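Local coordinates for protein RNA methyltransferase, TrmH family (Porphyromonas gingivalis, PDB 2I6D) that probably transfers methyl groups from S-adenosylmethionine to RNA, as a member of the knotted TrmH (SpoU) family of methyltransferases, at residues 11-16 / 47-52; 53-58 / 85-90; 167-172 / 200-205; 105-110 / 160-165. All coordinates share one frame; numbering follows the deposited sequence. Where two conformers were deposited one is given.

Interaction 1 (11-16 / 47-52); sequences KFLRSL and MLVGTA
Helix 7-15 lies across one face of the mixed sheet in the N-terminal domain, the part related to the MRM3-like substrate-binding domain, and F12 and L13 of that helix meet M47 and V49 of strand 45-51. The short segments 11-15 and 47-51 run almost perpendicular, at 100°, with their axes 11.7 Å apart, so side chains alone bridge the space. M47, a selenomethionine, supplies the atom that meets both helix residues. Its CG stands anti to the backbone N (chi1 168°) and the chain stays extended as far as SE, which therefore projects toward the helix before the terminal methyl bends off at chi3. SE settles against the branched end of L13, 4.1 Å from CG, with both leucine methyls at a similar range. The same atom makes a Met-aromatic contact with F12: it lies 4.3 Å from CD2 and approaches obliquely, the line to the ring centroid inclined 72° to the ring normal. Further along the strand, CD1 of L13 reaches CG2 of V49 at 4.4 Å. V90 of the adjacent strand also touches F12 and L13. With carbon and selenium the sole atoms that meet, dispersion and the exclusion of water probably supply most of the attraction.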
loop_
_atom_site.group_PDB
_atom_site.type_symbol
_atom_site.label_atom_id
_atom_site.label_comp_id
_atom_site.label_asym_id
_atom_site.label_seq_id
_atom_site.Cartn_x
_atom_site.Cartn_y
_atom_site.Cartn_z
ATOM N N LYS A 11 -8.599 12.257 -21.797
ATOM C CA LYS A 11 -9.365 12.768 -20.663
ATOM C C LYS A 11 -9.517 11.698 -19.569
ATOM O O LYS A 11 -9.242 11.943 -18.385
ATOM C CB LYS A 11 -10.729 13.269 -21.145
ATOM C CG LYS A 11 -11.631 13.826 -20.073
ATOM C CD LYS A 11 -12.901 14.368 -20.736
ATOM C CE LYS A 11 -13.839 15.021 -19.731
ATOM N NZ LYS A 11 -14.507 13.981 -18.887
ATOM N N PHE A 12 -9.903 10.494 -19.978
ATOM C CA PHE A 12 -10.016 9.369 -19.056
ATOM C C PHE A 12 -8.709 9.078 -18.311
ATOM O O PHE A 12 -8.702 9.019 -17.081
ATOM C CB PHE A 12 -10.488 8.119 -19.816
ATOM C CG PHE A 12 -10.446 6.871 -19.003
ATOM C CD1 PHE A 12 -11.443 6.614 -18.063
ATOM C CD2 PHE A 12 -9.407 5.944 -19.174
ATOM C CE1 PHE A 12 -11.405 5.452 -17.293
ATOM C CE2 PHE A 12 -9.368 4.781 -18.416
ATOM C CZ PHE A 12 -10.374 4.537 -17.473
ATOM N N LEU A 13 -7.619 8.883 -19.060
ATOM C CA LEU A 13 -6.297 8.646 -18.472
ATOM C C LEU A 13 -5.897 9.736 -17.458
ATOM O O LEU A 13 -5.403 9.436 -16.344
ATOM C CB LEU A 13 -5.239 8.504 -19.583
ATOM C CG LEU A 13 -5.288 7.141 -20.288
ATOM C CD1 LEU A 13 -4.596 7.242 -21.627
ATOM C CD2 LEU A 13 -4.651 5.986 -19.397
ATOM N N ARG A 14 -6.109 10.992 -17.834
ATOM C CA ARG A 14 -5.714 12.123 -16.958
ATOM C C ARG A 14 -6.564 12.198 -15.685
ATOM O O ARG A 14 -6.082 12.600 -14.643
ATOM C CB ARG A 14 -5.778 13.451 -17.719
ATOM C CG ARG A 14 -4.732 13.563 -18.843
ATOM C CD ARG A 14 -4.888 14.850 -19.678
ATOM N NE ARG A 14 -4.809 16.061 -18.870
ATOM C CZ ARG A 14 -3.679 16.566 -18.384
ATOM N NH1 ARG A 14 -2.507 15.979 -18.641
ATOM N NH2 ARG A 14 -3.720 17.672 -17.650
ATOM N N SER A 15 -7.830 11.792 -15.781
ATOM C CA SER A 15 -8.762 11.881 -14.663
ATOM C C SER A 15 -8.327 10.978 -13.501
ATOM O O SER A 15 -8.664 11.246 -12.347
ATOM C CB SER A 15 -10.174 11.503 -15.117
ATOM O OG SER A 15 -10.265 10.094 -15.287
ATOM N N LEU A 16 -7.554 9.928 -13.789
ATOM C CA LEU A 16 -7.258 8.929 -12.751
ATOM C C LEU A 16 -6.228 9.393 -11.712
ATOM O O LEU A 16 -6.008 8.724 -10.685
ATOM C CB LEU A 16 -6.824 7.599 -13.383
ATOM C CG LEU A 16 -7.872 6.970 -14.300
ATOM C CD1 LEU A 16 -7.289 5.708 -14.961
ATOM C CD2 LEU A 16 -9.233 6.685 -13.601
HETATM N N MSE A 47 -6.879 -1.052 -19.936
HETATM C CA MSE A 47 -6.247 -0.287 -20.996
HETATM C C MSE A 47 -4.729 -0.333 -20.823
HETATM O O MSE A 47 -4.228 -0.298 -19.700
HETATM C CB MSE A 47 -6.751 1.153 -20.954
HETATM C CG MSE A 47 -5.978 2.118 -21.815
HETATM SE SE MSE A 47 -6.940 3.841 -22.018
HETATM C CE MSE A 47 -7.916 3.415 -23.641
ATOM N N LEU A 48 -4.016 -0.426 -21.943
ATOM C CA LEU A 48 -2.552 -0.464 -21.937
ATOM C C LEU A 48 -2.079 0.375 -23.113
ATOM O O LEU A 48 -2.424 0.109 -24.255
ATOM C CB LEU A 48 -2.048 -1.899 -22.038
ATOM C CG LEU A 48 -0.541 -2.090 -21.910
ATOM C CD1 LEU A 48 -0.044 -1.659 -20.511
ATOM C CD2 LEU A 48 -0.178 -3.549 -22.185
ATOM N N VAL A 49 -1.299 1.404 -22.822
ATOM C CA VAL A 49 -0.908 2.401 -23.827
ATOM C C VAL A 49 0.614 2.485 -23.761
ATOM O O VAL A 49 1.184 2.648 -22.674
ATOM C CB VAL A 49 -1.530 3.740 -23.454
ATOM C CG1 VAL A 49 -0.951 4.859 -24.238
ATOM C CG2 VAL A 49 -3.045 3.681 -23.685
ATOM N N GLY A 50 1.279 2.312 -24.890
ATOM C CA GLY A 50 2.725 2.382 -24.862
ATOM C C GLY A 50 3.316 2.384 -26.249
ATOM O O GLY A 50 2.611 2.203 -27.231
ATOM N N THR A 51 4.628 2.575 -26.320
ATOM C CA THR A 51 5.335 2.443 -27.578
ATOM C C THR A 51 5.475 0.964 -27.889
ATOM O O THR A 51 5.434 0.130 -26.976
ATOM C CB THR A 51 6.734 3.060 -27.496
ATOM O OG1 THR A 51 7.453 2.452 -26.405
ATOM C CG2 THR A 51 6.653 4.565 -27.290
ATOM N N ALA A 52 5.648 0.643 -29.174
ATOM C CA ALA A 52 5.825 -0.742 -29.624
ATOM C C ALA A 52 6.865 -1.503 -28.802
ATOM O O ALA A 52 6.634 -2.664 -28.428
ATOM C CB ALA A 52 6.189 -0.781 -31.127
#

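Interaction 2 (53-58 / 85-90); sequences AMLRAV and QPLMAV
M54 and L55, on the short helix 52-56 that follows strand 45-51, pack against P86 and L87 at the start of strand 87-92, on the face of the N-terminal mixed sheet that also receives helix 33-39. Apolar side-chain contacts form the first group. CD1 of L87 is their meeting point: CB of M54 lies 3.9 Å from it, and CD2 of L55 comes within 3.8 Å. L87 holds its CG trans to the main-chain nitrogen (chi1 -173°), which points the branched end at the helix, and the side chains of L55 and L87 run at a slant to one another. Beyond the pair, L87 touches V36 and L55 touches L48, extending the apolar layer over the sheet. A second group of contacts gathers at P86, the centre of an inverse gamma turn in which L87 N donates to Q85 O at 2.8 Å. The prolyl ring lies aslant the stem of M54, CG to CG at 3.8 Å. M54, a selenomethionine, is folded at chi2 (-64°) and again at chi3, so CB and CG do the touching while the selenium end heads off. The remaining contact joins carbon to a polar atom: CG of M54 lies 3.3 Å from the backbone O of P86.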
loop_
_atom_site.group_PDB
_atom_site.type_symbol
_atom_site.label_atom_id
_atom_site.label_comp_id
_atom_site.label_asym_id
_atom_site.label_seq_id
_atom_site.Cartn_x
_atom_site.Cartn_y
_atom_site.Cartn_z
ATOM N N ALA A 53 7.999 -0.859 -28.510
ATOM C CA ALA A 53 9.095 -1.523 -27.777
ATOM C C ALA A 53 8.662 -1.894 -26.354
ATOM O O ALA A 53 9.078 -2.924 -25.820
ATOM C CB ALA A 53 10.356 -0.653 -27.763
HETATM N N MSE A 54 7.812 -1.063 -25.762
HETATM C CA MSE A 54 7.259 -1.354 -24.436
HETATM C C MSE A 54 6.199 -2.444 -24.482
HETATM O O MSE A 54 6.195 -3.343 -23.640
HETATM C CB MSE A 54 6.716 -0.084 -23.779
HETATM C CG MSE A 54 7.795 0.968 -23.503
HETATM SE SE MSE A 54 9.103 0.321 -22.198
HETATM C CE MSE A 54 10.531 -0.266 -23.425
ATOM N N LEU A 55 5.309 -2.386 -25.465
ATOM C CA LEU A 55 4.213 -3.356 -25.532
ATOM C C LEU A 55 4.690 -4.786 -25.846
ATOM O O LEU A 55 4.113 -5.765 -25.373
ATOM C CB LEU A 55 3.162 -2.910 -26.551
ATOM C CG LEU A 55 2.414 -1.617 -26.213
ATOM C CD1 LEU A 55 1.521 -1.218 -27.376
ATOM C CD2 LEU A 55 1.580 -1.811 -24.942
ATOM N N ARG A 56 5.736 -4.909 -26.650
ATOM C CA ARG A 56 6.216 -6.232 -27.020
ATOM C C ARG A 56 6.764 -7.005 -25.806
ATOM O O ARG A 56 6.752 -8.245 -25.789
ATOM C CB ARG A 56 7.279 -6.129 -28.112
ATOM C CG ARG A 56 8.645 -5.680 -27.591
ATOM C CD ARG A 56 9.710 -5.778 -28.650
ATOM N NE ARG A 56 10.044 -7.168 -28.946
ATOM C CZ ARG A 56 11.077 -7.548 -29.689
ATOM N NH1 ARG A 56 11.291 -8.836 -29.900
ATOM N NH2 ARG A 56 11.896 -6.643 -30.223
ATOM N N ALA A 57 7.214 -6.259 -24.791
ATOM C CA ALA A 57 7.879 -6.851 -23.631
ATOM C C ALA A 57 6.898 -7.374 -22.586
ATOM O O ALA A 57 7.299 -8.090 -21.677
ATOM C CB ALA A 57 8.847 -5.867 -23.002
ATOM N N VAL A 58 5.619 -7.032 -22.711
ATOM C CA VAL A 58 4.622 -7.537 -21.766
ATOM C C VAL A 58 3.628 -8.432 -22.488
ATOM O O VAL A 58 3.280 -8.158 -23.652
ATOM C CB VAL A 58 3.862 -6.388 -21.042
ATOM C CG1 VAL A 58 4.824 -5.574 -20.166
ATOM C CG2 VAL A 58 3.190 -5.484 -22.023
ATOM N N GLN A 85 7.764 7.487 -18.380
ATOM C CA GLN A 85 8.172 6.283 -19.090
ATOM C C GLN A 85 7.068 5.905 -20.078
ATOM O O GLN A 85 5.880 6.080 -19.775
ATOM C CB GLN A 85 8.380 5.133 -18.098
ATOM C CG GLN A 85 9.553 5.339 -17.163
ATOM C CD GLN A 85 9.705 4.195 -16.184
ATOM O OE1 GLN A 85 10.427 3.249 -16.453
ATOM N NE2 GLN A 85 9.009 4.269 -15.056
ATOM N N PRO A 86 7.437 5.360 -21.242
ATOM C CA PRO A 86 6.471 5.167 -22.333
ATOM C C PRO A 86 5.532 3.956 -22.244
ATOM O O PRO A 86 5.362 3.235 -23.224
ATOM C CB PRO A 86 7.368 5.080 -23.586
ATOM C CG PRO A 86 8.687 4.682 -23.089
ATOM C CD PRO A 86 8.800 4.939 -21.619
ATOM N N LEU A 87 4.926 3.743 -21.072
ATOM C CA LEU A 87 3.965 2.682 -20.878
ATOM C C LEU A 87 3.072 3.083 -19.696
ATOM O O LEU A 87 3.569 3.437 -18.633
ATOM C CB LEU A 87 4.698 1.350 -20.577
ATOM C CG LEU A 87 3.856 0.083 -20.503
ATOM C CD1 LEU A 87 3.274 -0.252 -21.878
ATOM C CD2 LEU A 87 4.726 -1.078 -19.924
HETATM N N MSE A 88 1.764 3.054 -19.910
HETATM C CA MSE A 88 0.825 3.389 -18.861
HETATM C C MSE A 88 -0.305 2.380 -18.960
HETATM O O MSE A 88 -0.868 2.174 -20.046
HETATM C CB MSE A 88 0.313 4.829 -19.051
HETATM C CG MSE A 88 -0.542 5.351 -17.891
HETATM SE SE MSE A 88 -0.794 7.321 -18.084
HETATM C CE MSE A 88 -1.819 7.635 -16.420
ATOM N N ALA A 89 -0.607 1.722 -17.840
ATOM C CA ALA A 89 -1.691 0.732 -17.766
ATOM C C ALA A 89 -2.821 1.289 -16.926
ATOM O O ALA A 89 -2.587 2.042 -15.992
ATOM C CB ALA A 89 -1.156 -0.602 -17.139
ATOM N N VAL A 90 -4.055 0.898 -17.237
ATOM C CA VAL A 90 -5.161 1.201 -16.367
ATOM C C VAL A 90 -5.678 -0.149 -15.865
ATOM O O VAL A 90 -5.983 -1.036 -16.677
ATOM C CB VAL A 90 -6.284 1.980 -17.078
ATOM C CG1 VAL A 90 -7.469 2.158 -16.105
ATOM C CG2 VAL A 90 -5.781 3.373 -17.547
#

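Interaction 3 (167-172 / 200-205); sequences DTLAYF and PAILVL
L169 and F172, one helical turn apart on helix 165-174, pack tightly onto I202 and V204 of strand 201-206, while D167 and Y171 occupy the exposed side of the same helix. The segments run roughly antiparallel, at 147°, with axes 10.7 Å apart. On the buried side each methyl of L169 has its own partner. CD2 lies 3.9 Å from CG2 of I202, whereas CD1 meets CG2 of V204 tip to tip at 4.1 Å. The closest approach belongs to F172: its CB is 3.7 Å from CD1 of I202, the two side chains crossing at about a right angle. CG1 of I202 stands anti to the carbonyl carbon (chi1 -63°), sending CD1 toward the phenylalanine while CG2 serves the leucine; the isoleucine thus divides its branches between both helix residues. Toward the outside, the phenylalanine ring carries CD2 of Y171 over the centre of one face, 4.0 Å above the plane, and has CG2 of T168 at its edge. The helix covers one face of the parallel sheet, where V179 of strand 179-182 also touches L169 and V204, and W133 meets the F172 ring. L203 and L205 face the other way, onto helix 242-255.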
loop_
_atom_site.group_PDB
_atom_site.type_symbol
_atom_site.label_atom_id
_atom_site.label_comp_id
_atom_site.label_asym_id
_atom_site.label_seq_id
_atom_site.Cartn_x
_atom_site.Cartn_y
_atom_site.Cartn_z
ATOM N N ASP A 167 -14.374 -0.841 14.798
ATOM C CA ASP A 167 -15.304 -1.977 14.685
ATOM C C ASP A 167 -14.559 -3.240 14.233
ATOM O O ASP A 167 -14.801 -4.331 14.755
ATOM C CB ASP A 167 -16.360 -1.693 13.622
ATOM C CG ASP A 167 -17.647 -1.203 14.179
ATOM O OD1 ASP A 167 -18.684 -1.575 13.570
ATOM O OD2 ASP A 167 -17.644 -0.458 15.201
ATOM N N THR A 168 -13.690 -3.082 13.234
ATOM C CA THR A 168 -12.876 -4.161 12.722
ATOM C C THR A 168 -11.915 -4.697 13.774
ATOM O O THR A 168 -11.818 -5.917 13.974
ATOM C CB THR A 168 -12.071 -3.695 11.502
ATOM O OG1 THR A 168 -12.993 -3.432 10.446
ATOM C CG2 THR A 168 -11.082 -4.772 11.035
ATOM N N LEU A 169 -11.188 -3.801 14.450
ATOM C CA LEU A 169 -10.310 -4.240 15.519
ATOM C C LEU A 169 -11.078 -4.952 16.634
ATOM O O LEU A 169 -10.651 -6.001 17.113
ATOM C CB LEU A 169 -9.535 -3.063 16.110
ATOM C CG LEU A 169 -8.345 -2.562 15.322
ATOM C CD1 LEU A 169 -7.668 -1.442 16.138
ATOM C CD2 LEU A 169 -7.353 -3.692 14.974
ATOM N N ALA A 170 -12.194 -4.382 17.046
ATOM C CA ALA A 170 -13.001 -4.971 18.112
ATOM C C ALA A 170 -13.435 -6.372 17.702
ATOM O O ALA A 170 -13.348 -7.311 18.482
ATOM C CB ALA A 170 -14.184 -4.116 18.414
ATOM N N TYR A 171 -13.836 -6.513 16.448
ATOM C CA TYR A 171 -14.340 -7.781 15.942
ATOM C C TYR A 171 -13.245 -8.872 15.953
ATOM O O TYR A 171 -13.452 -9.979 16.482
ATOM C CB TYR A 171 -14.909 -7.570 14.541
ATOM C CG TYR A 171 -15.318 -8.826 13.821
ATOM C CD1 TYR A 171 -16.434 -9.568 14.248
ATOM C CD2 TYR A 171 -14.618 -9.261 12.705
ATOM C CE1 TYR A 171 -16.821 -10.713 13.586
ATOM C CE2 TYR A 171 -15.009 -10.418 12.023
ATOM C CZ TYR A 171 -16.097 -11.127 12.472
ATOM O OH TYR A 171 -16.468 -12.260 11.793
ATOM N N PHE A 172 -12.098 -8.565 15.364
ATOM C CA PHE A 172 -10.984 -9.529 15.331
ATOM C C PHE A 172 -10.428 -9.804 16.713
ATOM O O PHE A 172 -10.111 -10.962 17.045
ATOM C CB PHE A 172 -9.909 -9.098 14.344
ATOM C CG PHE A 172 -10.296 -9.352 12.935
ATOM C CD1 PHE A 172 -10.416 -10.657 12.470
ATOM C CD2 PHE A 172 -10.627 -8.313 12.092
ATOM C CE1 PHE A 172 -10.795 -10.911 11.138
ATOM C CE2 PHE A 172 -11.003 -8.552 10.765
ATOM C CZ PHE A 172 -11.084 -9.847 10.287
ATOM N N PRO A 200 -1.917 -15.561 13.025
ATOM C CA PRO A 200 -2.729 -14.348 12.937
ATOM C C PRO A 200 -2.384 -13.327 14.026
ATOM O O PRO A 200 -2.304 -13.653 15.199
ATOM C CB PRO A 200 -4.171 -14.878 13.068
ATOM C CG PRO A 200 -4.057 -16.180 13.779
ATOM C CD PRO A 200 -2.734 -16.762 13.319
ATOM N N ALA A 201 -2.127 -12.090 13.618
ATOM C CA ALA A 201 -1.885 -11.014 14.572
ATOM C C ALA A 201 -2.069 -9.725 13.808
ATOM O O ALA A 201 -1.759 -9.658 12.633
ATOM C CB ALA A 201 -0.436 -11.042 15.110
ATOM N N ILE A 202 -2.542 -8.704 14.497
ATOM C CA ILE A 202 -2.656 -7.382 13.885
ATOM C C ILE A 202 -1.675 -6.467 14.597
ATOM O O ILE A 202 -1.560 -6.532 15.838
ATOM C CB ILE A 202 -4.107 -6.842 14.010
ATOM C CG1 ILE A 202 -5.089 -7.751 13.230
ATOM C CG2 ILE A 202 -4.160 -5.383 13.552
ATOM C CD1 ILE A 202 -6.549 -7.696 13.783
ATOM N N LEU A 203 -0.967 -5.636 13.824
ATOM C CA LEU A 203 -0.025 -4.673 14.375
ATOM C C LEU A 203 -0.429 -3.292 13.892
ATOM O O LEU A 203 -0.415 -2.990 12.687
ATOM C CB LEU A 203 1.424 -4.986 13.919
ATOM C CG LEU A 203 2.495 -3.924 14.217
ATOM C CD1 LEU A 203 2.542 -3.644 15.735
ATOM C CD2 LEU A 203 3.876 -4.442 13.735
ATOM N N VAL A 204 -0.772 -2.456 14.848
ATOM C CA VAL A 204 -1.284 -1.126 14.545
ATOM C C VAL A 204 -0.154 -0.107 14.609
ATOM O O VAL A 204 0.585 -0.038 15.615
ATOM C CB VAL A 204 -2.401 -0.693 15.543
ATOM C CG1 VAL A 204 -2.939 0.726 15.179
ATOM C CG2 VAL A 204 -3.604 -1.757 15.581
ATOM N N LEU A 205 -0.054 0.711 13.565
ATOM C CA LEU A 205 0.958 1.769 13.485
ATOM C C LEU A 205 0.252 3.109 13.260
ATOM O O LEU A 205 -0.583 3.219 12.359
ATOM C CB LEU A 205 1.912 1.476 12.331
ATOM C CG LEU A 205 2.648 0.152 12.670
ATOM C CD1 LEU A 205 2.846 -0.721 11.467
ATOM C CD2 LEU A 205 3.956 0.499 13.383
#

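Interaction 4 (105-110 / 160-165); sequences TLLLDG and TPLKNT
This contact is an apolar touch with a water bridge beside it, formed where the loop between strand 158-161 and helix 165-174 packs over strand 104-109 of the parallel sheet. In the conformer given, L107 divides its two methyls between L162 and T165. Its first torsion (chi1 -173°) aims the side chain at the loop, and CD2 comes to lie 3.3 Å from CD1 of L162, a separation tighter than usual for two carbons; since L107 was deposited in two conformers, the closeness is doubtful. The other methyl, CD1, rests 4.0 Å from CG2 of T165. With OG1 of T165 beside the main-chain nitrogen (chi1 -57°), the methyl CG2 is left to face L107, and the hydroxyl serves the polar part of the contact. One water lies 2.9 Å from OG1 of T165 and donates a hydrogen bond to OD1 of D109 at 2.5 Å, linking the strand end to the first turn of the helix. The other carboxylate oxygen of D109, OD2, is bonded to S213 N, so both oxygens of the buried group are engaged. N164 caps the helix start through OD1 to D167 N. W133 of strand 131-134 and V204 of strand 201-206 flank L107, while L106 and L108 meet helix 114-127 across the sheet.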
loop_
_atom_site.group_PDB
_atom_site.type_symbol
_atom_site.label_atom_id
_atom_site.label_comp_id
_atom_site.label_asym_id
_atom_site.label_seq_id
_atom_site.Cartn_x
_atom_site.Cartn_y
_atom_site.Cartn_z
ATOM N N THR A 105 -0.407 -8.854 10.201
ATOM C CA THR A 105 -1.200 -7.950 9.391
ATOM C C THR A 105 -1.005 -6.551 9.951
ATOM O O THR A 105 -1.187 -6.331 11.153
ATOM C CB THR A 105 -2.679 -8.361 9.489
ATOM O OG1 THR A 105 -2.815 -9.696 8.974
ATOM C CG2 THR A 105 -3.601 -7.396 8.696
ATOM N N LEU A 106 -0.626 -5.609 9.085
ATOM C CA LEU A 106 -0.406 -4.235 9.495
ATOM C C LEU A 106 -1.673 -3.433 9.378
ATOM O O LEU A 106 -2.463 -3.627 8.427
ATOM C CB LEU A 106 0.690 -3.568 8.647
ATOM C CG LEU A 106 1.993 -4.326 8.582
ATOM C CD1 LEU A 106 2.961 -3.462 7.747
ATOM C CD2 LEU A 106 2.523 -4.610 10.009
ATOM N N LEU A 107 -1.897 -2.569 10.367
ATOM C CA LEU A 107 -2.933 -1.570 10.249
ATOM C C LEU A 107 -2.282 -0.198 10.391
ATOM O O LEU A 107 -1.608 0.078 11.379
ATOM C CB LEU A 107 -4.030 -1.764 11.307
ATOM C CG LEU A 107 -5.288 -0.872 11.214
ATOM C CD1 LEU A 107 -5.040 0.544 11.675
ATOM C CD2 LEU A 107 -5.878 -0.832 9.851
ATOM N N LEU A 108 -2.490 0.645 9.396
ATOM C CA LEU A 108 -1.957 2.004 9.412
ATOM C C LEU A 108 -3.079 2.926 9.842
ATOM O O LEU A 108 -4.031 3.148 9.088
ATOM C CB LEU A 108 -1.461 2.400 8.023
ATOM C CG LEU A 108 -0.455 1.438 7.382
ATOM C CD1 LEU A 108 0.169 2.158 6.196
ATOM C CD2 LEU A 108 0.625 0.980 8.401
ATOM N N ASP A 109 -2.974 3.463 11.058
ATOM C CA ASP A 109 -4.026 4.355 11.622
ATOM C C ASP A 109 -3.638 5.816 11.382
ATOM O O ASP A 109 -2.842 6.361 12.153
ATOM C CB ASP A 109 -4.150 4.128 13.147
ATOM C CG ASP A 109 -5.180 5.041 13.815
ATOM O OD1 ASP A 109 -6.138 5.474 13.140
ATOM O OD2 ASP A 109 -5.061 5.304 15.045
ATOM N N GLY A 110 -4.184 6.445 10.342
ATOM C CA GLY A 110 -3.925 7.871 10.088
ATOM C C GLY A 110 -2.498 8.165 9.645
ATOM O O GLY A 110 -1.937 9.216 9.970
ATOM N N THR A 160 -6.086 -2.903 2.162
ATOM C CA THR A 160 -7.511 -2.883 2.458
ATOM C C THR A 160 -7.888 -1.597 3.160
ATOM O O THR A 160 -7.616 -1.442 4.328
ATOM C CB THR A 160 -7.953 -4.110 3.320
ATOM O OG1 THR A 160 -7.640 -5.325 2.619
ATOM C CG2 THR A 160 -9.475 -4.079 3.561
ATOM N N PRO A 161 -8.506 -0.652 2.430
ATOM C CA PRO A 161 -9.053 0.518 3.137
ATOM C C PRO A 161 -10.186 0.075 4.066
ATOM O O PRO A 161 -11.102 -0.637 3.630
ATOM C CB PRO A 161 -9.591 1.397 1.997
ATOM C CG PRO A 161 -8.914 0.860 0.743
ATOM C CD PRO A 161 -8.706 -0.582 0.967
ATOM N N LEU A 162 -10.152 0.481 5.330
ATOM C CA LEU A 162 -11.164 0.034 6.274
ATOM C C LEU A 162 -12.327 1.002 6.341
ATOM O O LEU A 162 -12.128 2.207 6.219
ATOM C CB LEU A 162 -10.588 -0.154 7.680
ATOM C CG LEU A 162 -9.445 -1.146 7.904
ATOM C CD1 LEU A 162 -9.108 -1.223 9.374
ATOM C CD2 LEU A 162 -9.847 -2.521 7.419
ATOM N N LYS A 163 -13.534 0.459 6.519
ATOM C CA LYS A 163 -14.737 1.251 6.719
ATOM C C LYS A 163 -14.775 1.805 8.148
ATOM O O LYS A 163 -15.121 2.982 8.383
ATOM C CB LYS A 163 -15.987 0.385 6.527
ATOM C CG LYS A 163 -16.282 -0.084 5.119
ATOM C CD LYS A 163 -17.674 -0.723 5.075
ATOM C CE LYS A 163 -17.909 -1.457 3.763
ATOM N NZ LYS A 163 -16.760 -2.361 3.444
ATOM N N ASN A 164 -14.471 0.936 9.107
ATOM C CA ASN A 164 -14.605 1.288 10.522
ATOM C C ASN A 164 -13.505 0.549 11.240
ATOM O O ASN A 164 -13.690 -0.603 11.653
ATOM C CB ASN A 164 -15.967 0.878 11.081
ATOM C CG ASN A 164 -16.213 1.380 12.537
ATOM O OD1 ASN A 164 -15.288 1.657 13.305
ATOM N ND2 ASN A 164 -17.482 1.460 12.907
ATOM N N THR A 165 -12.376 1.226 11.389
ATOM C CA THR A 165 -11.171 0.644 12.019
ATOM C C THR A 165 -11.469 0.032 13.384
ATOM O O THR A 165 -11.095 -1.105 13.665
ATOM C CB THR A 165 -10.069 1.722 12.199
ATOM O OG1 THR A 165 -9.758 2.296 10.921
ATOM C CG2 THR A 165 -8.810 1.131 12.823
HETATM O O HOH W 1 -8.040 4.416 11.814
#

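Overall arrangement
The four contacts fall into two pairs, one pair to each domain. Interactions 1 and 2, with centres about 10 Å apart, share the N-terminal mixed sheet: strands 45-51 and 87-92 are antiparallel neighbours, joined by probable hydrogen bonds such as M47 O to V90 N at 2.7 Å. Interactions 3 and 4, about 9 Å apart between centres, share the parallel sheet of the SpoU-type domain, where L205 N lies 2.8 Å from L107 O; helix 165-174 continues from interaction 4 into interaction 3. The pairs lie on opposite sides of the chain's centre, about 30 Å between the centres of interactions 1 and 4. The N-terminal domain probably helps to bind RNA, while methyl transfer is expected in the SpoU-type domain, as in relatives.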